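Local coordinates for IMC sub-compartment protein ISP3 (Toxoplasma gondii, PDB 4CHJ) that adopts a pleckstrin homology fold and belongs to the inner membrane complex sub-compartment proteins, a family critical for replication of the parasite, at residues Met48-Pro53 with Ile124-Lys129; Ile58-Lys63 with Met71-Asn76; Ile87-Tyr92 with Gly114-Ser119. All coordinates share one frame; numbering follows the deposited sequence.

Interaction 1: residues Met48-Pro53 with Ile124-Lys129; sequences MEVLFP and IAFSFK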
# COMPACT_ATOMS: atom_id res chain seq x y z
N MET A 48 7.88 1.61 6.85
CA MET A 48 7.15 0.36 6.58
C MET A 48 8.12 -0.68 6.00
O MET A 48 9.34 -0.46 5.99
CB MET A 48 5.99 0.62 5.62
CG MET A 48 6.29 1.71 4.61
SD MET A 48 7.55 1.21 3.41
CE MET A 48 6.64 -0.08 2.56
N GLU A 49 7.59 -1.82 5.56
CA GLU A 49 8.41 -2.87 4.94
C GLU A 49 7.90 -3.24 3.57
O GLU A 49 6.70 -3.43 3.38
CB GLU A 49 8.38 -4.14 5.79
CG GLU A 49 9.18 -4.07 7.06
CD GLU A 49 8.92 -5.27 7.94
OE1 GLU A 49 8.00 -6.06 7.62
OE2 GLU A 49 9.65 -5.43 8.94
N VAL A 50 8.83 -3.48 2.65
CA VAL A 50 8.48 -4.01 1.35
C VAL A 50 8.77 -5.51 1.32
O VAL A 50 9.90 -5.93 1.56
CB VAL A 50 9.30 -3.34 0.24
CG1 VAL A 50 9.05 -4.01 -1.10
CG2 VAL A 50 8.97 -1.86 0.17
N LEU A 51 7.74 -6.30 1.04
CA LEU A 51 7.87 -7.74 0.90
C LEU A 51 8.46 -8.14 -0.44
O LEU A 51 8.25 -7.46 -1.44
CB LEU A 51 6.52 -8.42 1.09
CG LEU A 51 5.81 -8.17 2.42
CD1 LEU A 51 4.82 -9.28 2.71
CD2 LEU A 51 6.82 -8.03 3.54
N PHE A 52 9.17 -9.26 -0.46
CA PHE A 52 9.74 -9.77 -1.70
C PHE A 52 9.36 -11.22 -1.91
O PHE A 52 9.14 -11.96 -0.95
CB PHE A 52 11.26 -9.59 -1.72
CG PHE A 52 11.69 -8.16 -1.73
CD1 PHE A 52 11.62 -7.41 -2.89
CD2 PHE A 52 12.13 -7.55 -0.58
CE1 PHE A 52 12.01 -6.09 -2.90
CE2 PHE A 52 12.52 -6.23 -0.58
CZ PHE A 52 12.46 -5.50 -1.75
N PRO A 53 9.39 -11.66 -3.16
CA PRO A 53 8.94 -13.01 -3.52
C PRO A 53 9.74 -14.11 -2.83
O PRO A 53 9.16 -15.13 -2.47
CB PRO A 53 9.17 -13.05 -5.03
CG PRO A 53 9.07 -11.63 -5.46
CD PRO A 53 9.67 -10.83 -4.34
N ILE A 124 3.23 -5.48 -5.78
CA ILE A 124 4.15 -5.10 -4.73
C ILE A 124 3.42 -5.28 -3.44
O ILE A 124 2.21 -5.08 -3.38
CB ILE A 124 4.54 -3.62 -4.85
CG1 ILE A 124 4.97 -3.33 -6.31
CG2 ILE A 124 5.65 -3.29 -3.85
CD1 ILE A 124 5.28 -1.88 -6.59
N ALA A 125 4.13 -5.68 -2.41
CA ALA A 125 3.52 -5.84 -1.11
C ALA A 125 4.24 -4.97 -0.12
O ALA A 125 5.49 -5.04 -0.01
CB ALA A 125 3.55 -7.29 -0.67
N PHE A 126 3.46 -4.11 0.56
CA PHE A 126 3.90 -3.36 1.74
C PHE A 126 3.30 -3.99 3.00
O PHE A 126 2.15 -4.38 3.01
CB PHE A 126 3.42 -1.90 1.65
CG PHE A 126 4.11 -1.08 0.59
CD1 PHE A 126 5.18 -1.59 -0.14
CD2 PHE A 126 3.70 0.21 0.34
CE1 PHE A 126 5.81 -0.83 -1.10
CE2 PHE A 126 4.34 0.99 -0.61
CZ PHE A 126 5.40 0.46 -1.33
N SER A 127 4.10 -4.08 4.05
CA SER A 127 3.66 -4.50 5.35
C SER A 127 3.77 -3.33 6.33
O SER A 127 4.80 -2.65 6.41
CB SER A 127 4.51 -5.66 5.84
OG SER A 127 4.04 -6.12 7.10
N PHE A 128 2.67 -3.05 7.03
CA PHE A 128 2.60 -1.86 7.90
C PHE A 128 2.63 -2.27 9.34
O PHE A 128 2.45 -3.46 9.67
CB PHE A 128 1.34 -1.04 7.61
CG PHE A 128 1.39 -0.32 6.30
CD1 PHE A 128 0.99 -0.97 5.13
CD2 PHE A 128 1.98 0.93 6.21
CE1 PHE A 128 1.12 -0.35 3.92
CE2 PHE A 128 2.09 1.56 4.99
CZ PHE A 128 1.68 0.91 3.84
N LYS A 129 2.87 -1.29 10.21
CA LYS A 129 3.28 -1.57 11.58
C LYS A 129 2.09 -2.13 12.37
O LYS A 129 2.27 -2.88 13.32
CB LYS A 129 3.88 -0.33 12.24
CG LYS A 129 4.40 -0.57 13.65
CD LYS A 129 5.04 0.67 14.27
CE LYS A 129 5.52 0.39 15.69
NZ LYS A 129 6.15 1.60 16.31
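Met48 reaches across from strand 46-51 to lay its methyl group on the ring of Phe126, at the point where the first and last strands of the seven-stranded sheet of this pleckstrin homology fold run antiparallel side by side and join its two groups of strands. Met48 CB lies 3.6 Å from the carbonyl O of Ser127 and also touches the Phe128 ring at CE2. CG is placed between the backbone N and the carbonyl carbon (chi1 33°), and further bends at chi2 and chi3 fold the chain back. SD consequently stands well above the Phe126 face, 5.0 Å from the ring centroid, a distant Met-aromatic contact. The tip makes the close contact: CE sits over that same face, 3.5 Å from the centroid and displaced toward the rim, a CH-pi contact. Val50 lies alongside Phe126, pointing the same way, and puts CG2 3.6 Å from ring atom CE1. Leu73, Ile82, Phe115 and Phe137 also pack around the ring.

Side chains of Glu49, Leu51, Ala125 and Ser127 lie on the other face of the sheet. Here Leu51 CB meets Ala125 CB at 3.6 Å and Leu51 CD2 reaches toward Ser127 CB, while the Glu49 carboxylate forms a salt bridge with Arg57 on the next strand. Between the two faces runs the backbone pairing. Glu49 and Ser127 bond reciprocally, both donors lying in the plane of the carbonyl they meet. One more bond follows, Leu51 N to Ala125 O. The Glu49 carbonyl has a second, softer contact beside its bond to Ser127 N: Phe126 CA approaches Glu49 O to 3.2 Å, a bent C-H...O contact with an angle of 140° at the hydrogen.

Interaction 2: residues Ile58-Lys63 with Met71-Asn76; sequences IECNLK and MNLTFN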
# COMPACT_ATOMS: atom_id res chain seq x y z
N ILE A 58 12.62 -5.62 3.32
CA ILE A 58 13.47 -4.51 3.65
C ILE A 58 12.64 -3.43 4.32
O ILE A 58 11.57 -3.06 3.79
CB ILE A 58 14.10 -3.91 2.39
CG1 ILE A 58 15.00 -4.93 1.71
CG2 ILE A 58 14.90 -2.67 2.73
CD1 ILE A 58 15.26 -4.63 0.24
N GLU A 59 13.14 -2.91 5.44
CA GLU A 59 12.58 -1.71 6.07
C GLU A 59 12.87 -0.48 5.22
O GLU A 59 14.02 -0.18 4.94
CB GLU A 59 13.19 -1.51 7.45
CG GLU A 59 12.22 -0.88 8.45
CD GLU A 59 12.63 -1.13 9.89
OE1 GLU A 59 13.07 -2.27 10.21
OE2 GLU A 59 12.48 -0.20 10.72
N CYS A 60 11.80 0.19 4.78
CA CYS A 60 11.91 1.42 3.99
C CYS A 60 11.24 2.61 4.68
O CYS A 60 10.51 2.45 5.67
CB CYS A 60 11.22 1.25 2.64
SG CYS A 60 11.98 0.02 1.58
N ASN A 61 11.45 3.78 4.09
CA ASN A 61 10.70 4.97 4.43
C ASN A 61 9.82 5.26 3.26
O ASN A 61 10.27 5.22 2.12
CB ASN A 61 11.61 6.17 4.67
CG ASN A 61 11.02 7.15 5.67
OD1 ASN A 61 10.98 6.89 6.87
ND2 ASN A 61 10.57 8.31 5.17
N LEU A 62 8.56 5.53 3.55
CA LEU A 62 7.58 5.77 2.53
C LEU A 62 7.10 7.18 2.74
O LEU A 62 6.60 7.51 3.80
CB LEU A 62 6.41 4.79 2.69
CG LEU A 62 5.21 5.01 1.78
CD1 LEU A 62 5.65 4.89 0.33
CD2 LEU A 62 4.08 4.03 2.10
N LYS A 63 7.24 7.99 1.71
CA LYS A 63 6.87 9.36 1.76
C LYS A 63 5.90 9.66 0.64
O LYS A 63 6.20 9.46 -0.54
CB LYS A 63 8.11 10.22 1.60
CG LYS A 63 7.90 11.64 2.04
CD LYS A 63 9.20 12.23 2.57
CE LYS A 63 9.07 13.73 2.83
NZ LYS A 63 8.54 14.46 1.64
N MET A 71 4.73 8.61 -4.70
CA MET A 71 5.12 8.17 -3.38
C MET A 71 6.48 7.54 -3.49
O MET A 71 6.73 6.76 -4.40
CB MET A 71 4.09 7.24 -2.74
CG MET A 71 4.07 5.82 -3.24
SD MET A 71 2.71 4.95 -2.45
CE MET A 71 2.60 3.48 -3.46
N ASN A 72 7.37 7.91 -2.59
CA ASN A 72 8.76 7.53 -2.71
C ASN A 72 9.17 6.54 -1.67
O ASN A 72 8.95 6.75 -0.49
CB ASN A 72 9.64 8.76 -2.60
CG ASN A 72 10.02 9.32 -3.94
OD1 ASN A 72 9.17 9.77 -4.70
ND2 ASN A 72 11.31 9.29 -4.25
N LEU A 73 9.80 5.47 -2.11
CA LEU A 73 10.35 4.50 -1.20
C LEU A 73 11.80 4.86 -1.05
O LEU A 73 12.53 4.98 -2.03
CB LEU A 73 10.24 3.10 -1.78
CG LEU A 73 8.98 2.33 -1.40
CD1 LEU A 73 8.88 2.22 0.11
CD2 LEU A 73 7.77 3.05 -1.96
N THR A 74 12.23 5.04 0.19
CA THR A 74 13.63 5.28 0.45
C THR A 74 14.20 4.11 1.21
O THR A 74 13.70 3.74 2.27
CB THR A 74 13.86 6.56 1.24
OG1 THR A 74 13.40 7.68 0.47
CG2 THR A 74 15.34 6.74 1.56
N PHE A 75 15.19 3.48 0.59
CA PHE A 75 16.00 2.44 1.20
C PHE A 75 17.47 2.71 0.89
O PHE A 75 17.87 2.78 -0.26
CB PHE A 75 15.56 1.09 0.65
CG PHE A 75 16.57 0.00 0.82
CD1 PHE A 75 17.20 -0.19 2.03
CD2 PHE A 75 16.89 -0.82 -0.24
CE1 PHE A 75 18.14 -1.19 2.18
CE2 PHE A 75 17.83 -1.82 -0.10
CZ PHE A 75 18.46 -2.00 1.11
N ASN A 76 18.29 2.85 1.93
CA ASN A 76 19.72 3.04 1.73
C ASN A 76 20.03 4.19 0.79
O ASN A 76 20.91 4.09 -0.05
CB ASN A 76 20.40 1.77 1.23
CG ASN A 76 21.91 1.89 1.22
OD1 ASN A 76 22.46 2.92 1.60
ND2 ASN A 76 22.59 0.84 0.79
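Ile58 sets its CG2 methyl over one face of the Phe75 ring, 3.6 Å from the centroid and shifted toward the rim, in a CH-pi contact near one end of this antiparallel beta hairpin. The two side chains cross at about a right angle. With CG anti to its own backbone N (chi1 160°), Phe75 carries its ring out to Ile58, whose CD1 also touches ring atom CE2 at 3.8 Å. Two residues on, Cys60 packs its CB 3.6 Å from Leu73 CD1, and its SG lies against Phe75 CB. The other methyl of Leu73, CD2, meets Leu62 CD1 at 3.6 Å, and Leu62 CD1 in turn touches CG and SD of Met71.

The backbone sets this spacing. Asn61 pairs with Thr74, and Lys63 with Asn72, each through two reciprocal N-H...O bonds; the Thr74 N to Asn61 O bond is 2.8 Å long and nearly straight at 169°. Leu62 and Leu73 form the non-hydrogen-bonded pair between them. Asn61, Lys63, Asn72 and Thr74 direct their CB atoms to the face opposite these leucines.

Around the hairpin, strand 46-51 hydrogen-bonds to the outer side of strand 57-65, and strand 78-83 to that of strand 70-75. Met48 and Phe126 pack against both Leu62 and Leu73.

Interaction 3: residues Ile87-Tyr92 with Gly114-Ser119; sequences IAAVLY and GFRLAS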
# COMPACT_ATOMS: atom_id res chain seq x y z
N ILE A 87 -0.92 3.42 -10.11
CA ILE A 87 -1.53 2.35 -9.33
C ILE A 87 -2.79 1.86 -10.02
O ILE A 87 -3.67 2.64 -10.35
CB ILE A 87 -1.95 2.86 -7.94
CG1 ILE A 87 -0.85 3.73 -7.33
CG2 ILE A 87 -2.31 1.70 -7.03
CD1 ILE A 87 0.21 2.96 -6.56
N ALA A 88 -2.90 0.55 -10.20
CA ALA A 88 -4.03 -0.02 -10.91
C ALA A 88 -4.95 -0.87 -10.04
O ALA A 88 -6.14 -0.96 -10.30
CB ALA A 88 -3.54 -0.83 -12.10
N ALA A 89 -4.39 -1.49 -9.01
CA ALA A 89 -5.18 -2.36 -8.15
C ALA A 89 -4.64 -2.42 -6.73
O ALA A 89 -3.46 -2.20 -6.49
CB ALA A 89 -5.25 -3.76 -8.75
N VAL A 90 -5.53 -2.75 -5.81
CA VAL A 90 -5.18 -2.97 -4.43
C VAL A 90 -5.64 -4.37 -4.07
O VAL A 90 -6.76 -4.75 -4.37
CB VAL A 90 -5.84 -1.94 -3.50
CG1 VAL A 90 -7.35 -1.98 -3.66
CG2 VAL A 90 -5.44 -2.17 -2.06
N LEU A 91 -4.76 -5.16 -3.47
CA LEU A 91 -5.16 -6.51 -3.10
C LEU A 91 -5.22 -6.65 -1.59
O LEU A 91 -4.20 -6.62 -0.92
CB LEU A 91 -4.20 -7.52 -3.71
CG LEU A 91 -3.92 -7.24 -5.18
CD1 LEU A 91 -2.55 -7.73 -5.58
CD2 LEU A 91 -4.99 -7.85 -6.06
N TYR A 92 -6.43 -6.81 -1.08
CA TYR A 92 -6.64 -6.90 0.35
C TYR A 92 -7.91 -7.65 0.73
O TYR A 92 -8.87 -7.05 1.18
CB TYR A 92 -6.67 -5.50 0.96
CG TYR A 92 -6.41 -5.48 2.43
CD1 TYR A 92 -5.12 -5.61 2.92
CD2 TYR A 92 -7.44 -5.34 3.33
CE1 TYR A 92 -4.88 -5.60 4.28
CE2 TYR A 92 -7.21 -5.32 4.68
CZ TYR A 92 -5.92 -5.45 5.15
OH TYR A 92 -5.69 -5.44 6.49
N GLY A 114 -1.07 -5.55 -0.81
CA GLY A 114 -0.47 -5.75 -2.10
C GLY A 114 -1.15 -4.85 -3.10
O GLY A 114 -2.32 -4.56 -2.97
N PHE A 115 -0.41 -4.38 -4.09
CA PHE A 115 -0.99 -3.54 -5.12
C PHE A 115 -0.24 -3.75 -6.41
O PHE A 115 0.88 -4.26 -6.44
CB PHE A 115 -1.02 -2.07 -4.71
CG PHE A 115 0.32 -1.48 -4.40
CD1 PHE A 115 0.93 -1.74 -3.20
CD2 PHE A 115 0.94 -0.61 -5.29
CE1 PHE A 115 2.15 -1.22 -2.89
CE2 PHE A 115 2.20 -0.10 -5.01
CZ PHE A 115 2.79 -0.38 -3.78
N ARG A 116 -0.91 -3.44 -7.51
CA ARG A 116 -0.34 -3.68 -8.80
C ARG A 116 -0.17 -2.36 -9.56
O ARG A 116 -1.04 -1.48 -9.51
CB ARG A 116 -1.23 -4.63 -9.57
CG ARG A 116 -0.61 -5.11 -10.86
CD ARG A 116 -1.55 -6.05 -11.57
NE ARG A 116 -1.96 -7.12 -10.67
CZ ARG A 116 -3.21 -7.31 -10.24
NH1 ARG A 116 -4.19 -6.51 -10.65
NH2 ARG A 116 -3.48 -8.34 -9.44
N LEU A 117 0.97 -2.25 -10.26
CA LEU A 117 1.26 -1.11 -11.12
C LEU A 117 0.89 -1.39 -12.59
O LEU A 117 1.20 -2.46 -13.12
CB LEU A 117 2.74 -0.78 -11.04
CG LEU A 117 3.32 -0.51 -9.65
CD1 LEU A 117 4.80 -0.22 -9.78
CD2 LEU A 117 2.62 0.65 -8.97
N ALA A 118 0.30 -0.39 -13.24
CA ALA A 118 -0.19 -0.48 -14.60
C ALA A 118 0.94 -0.59 -15.59
O ALA A 118 0.82 -1.27 -16.62
CB ALA A 118 -1.03 0.76 -14.93
N SER A 119 2.04 0.10 -15.28
CA SER A 119 3.16 0.26 -16.21
C SER A 119 3.97 -1.01 -16.33
O SER A 119 4.34 -1.42 -17.43
CB SER A 119 4.10 1.36 -15.71
OG SER A 119 4.61 1.01 -14.43
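Ala88 and Ala89 both face Arg116, a classic beta bulge where strand 87-91 pairs antiparallel with strand 113-117 at one side of the pleckstrin homology sheet. The Arg116 carbonyl accepts from both alanines: Ala88 N at 2.8 Å, nearly along the C=O axis, and Ala89 N by a weak bond of 3.4 Å. Arg116 N answers with a 3.0 Å bond to Ala89 O, the donor lying above the plane of that carbonyl. The extra residue shifts the register by one, so Ile87 stands opposite Leu117.

The buried side faces helix 131-149. Val90 and Phe115 direct their side chains to this face, and Phe115 CB comes to 3.0 Å from Ala89 O. The ring lies near Ile87, whose CD1 touches Phe115 CD2 at 3.9 Å and also reaches Leu117 CD2. Leu141 and Ile145 of the helix pack against Phe115 and Ile87 respectively, and the edge-to-face partner Phe126 meets the Phe115 ring from strand 123-127.

The other face is more open to solvent. Arg116 begins extended, then bends at chi3 (-53°), carrying its guanidinium past Ala89 CB and obliquely across the end of Leu91. NH1 comes within 3.5 Å of Ala89 CB, and NH2 lies 3.7 Å from Leu91 CD2. Val22, from a loop, touches both Leu91 and Arg116. The loose end is where the CB atoms of exposed Ala88 and Ala118 just touch.

At the far end, Gly114 N gives Leu91 O a weak bond, while the return bond is short and straight: Leu91 N to Gly114 O, 2.6 Å at 171°, with the donor tilted 33° from the carbonyl plane.

All three contacts belong to one strongly bent antiparallel sheet, ordered 78-83, 70-75, 57-65, 46-51, 123-127, 113-117, 87-91. Interaction 1 occupies the middle, joining the first and last of these strands, so interactions 2 and 3 are nested in series within the chain loop it closes. Its centre lies about 10 Å from that of interaction 2 and about 13 Å from that of interaction 3, which are about 18 Å apart from each other. Backbone pairing links it to both, through Met48 with Cys60 and Ile124 with Phe115. The two outer contacts also meet inside: Met71 CE packs on Phe115 and Ile87, so that the two ends of the sheet face a common core.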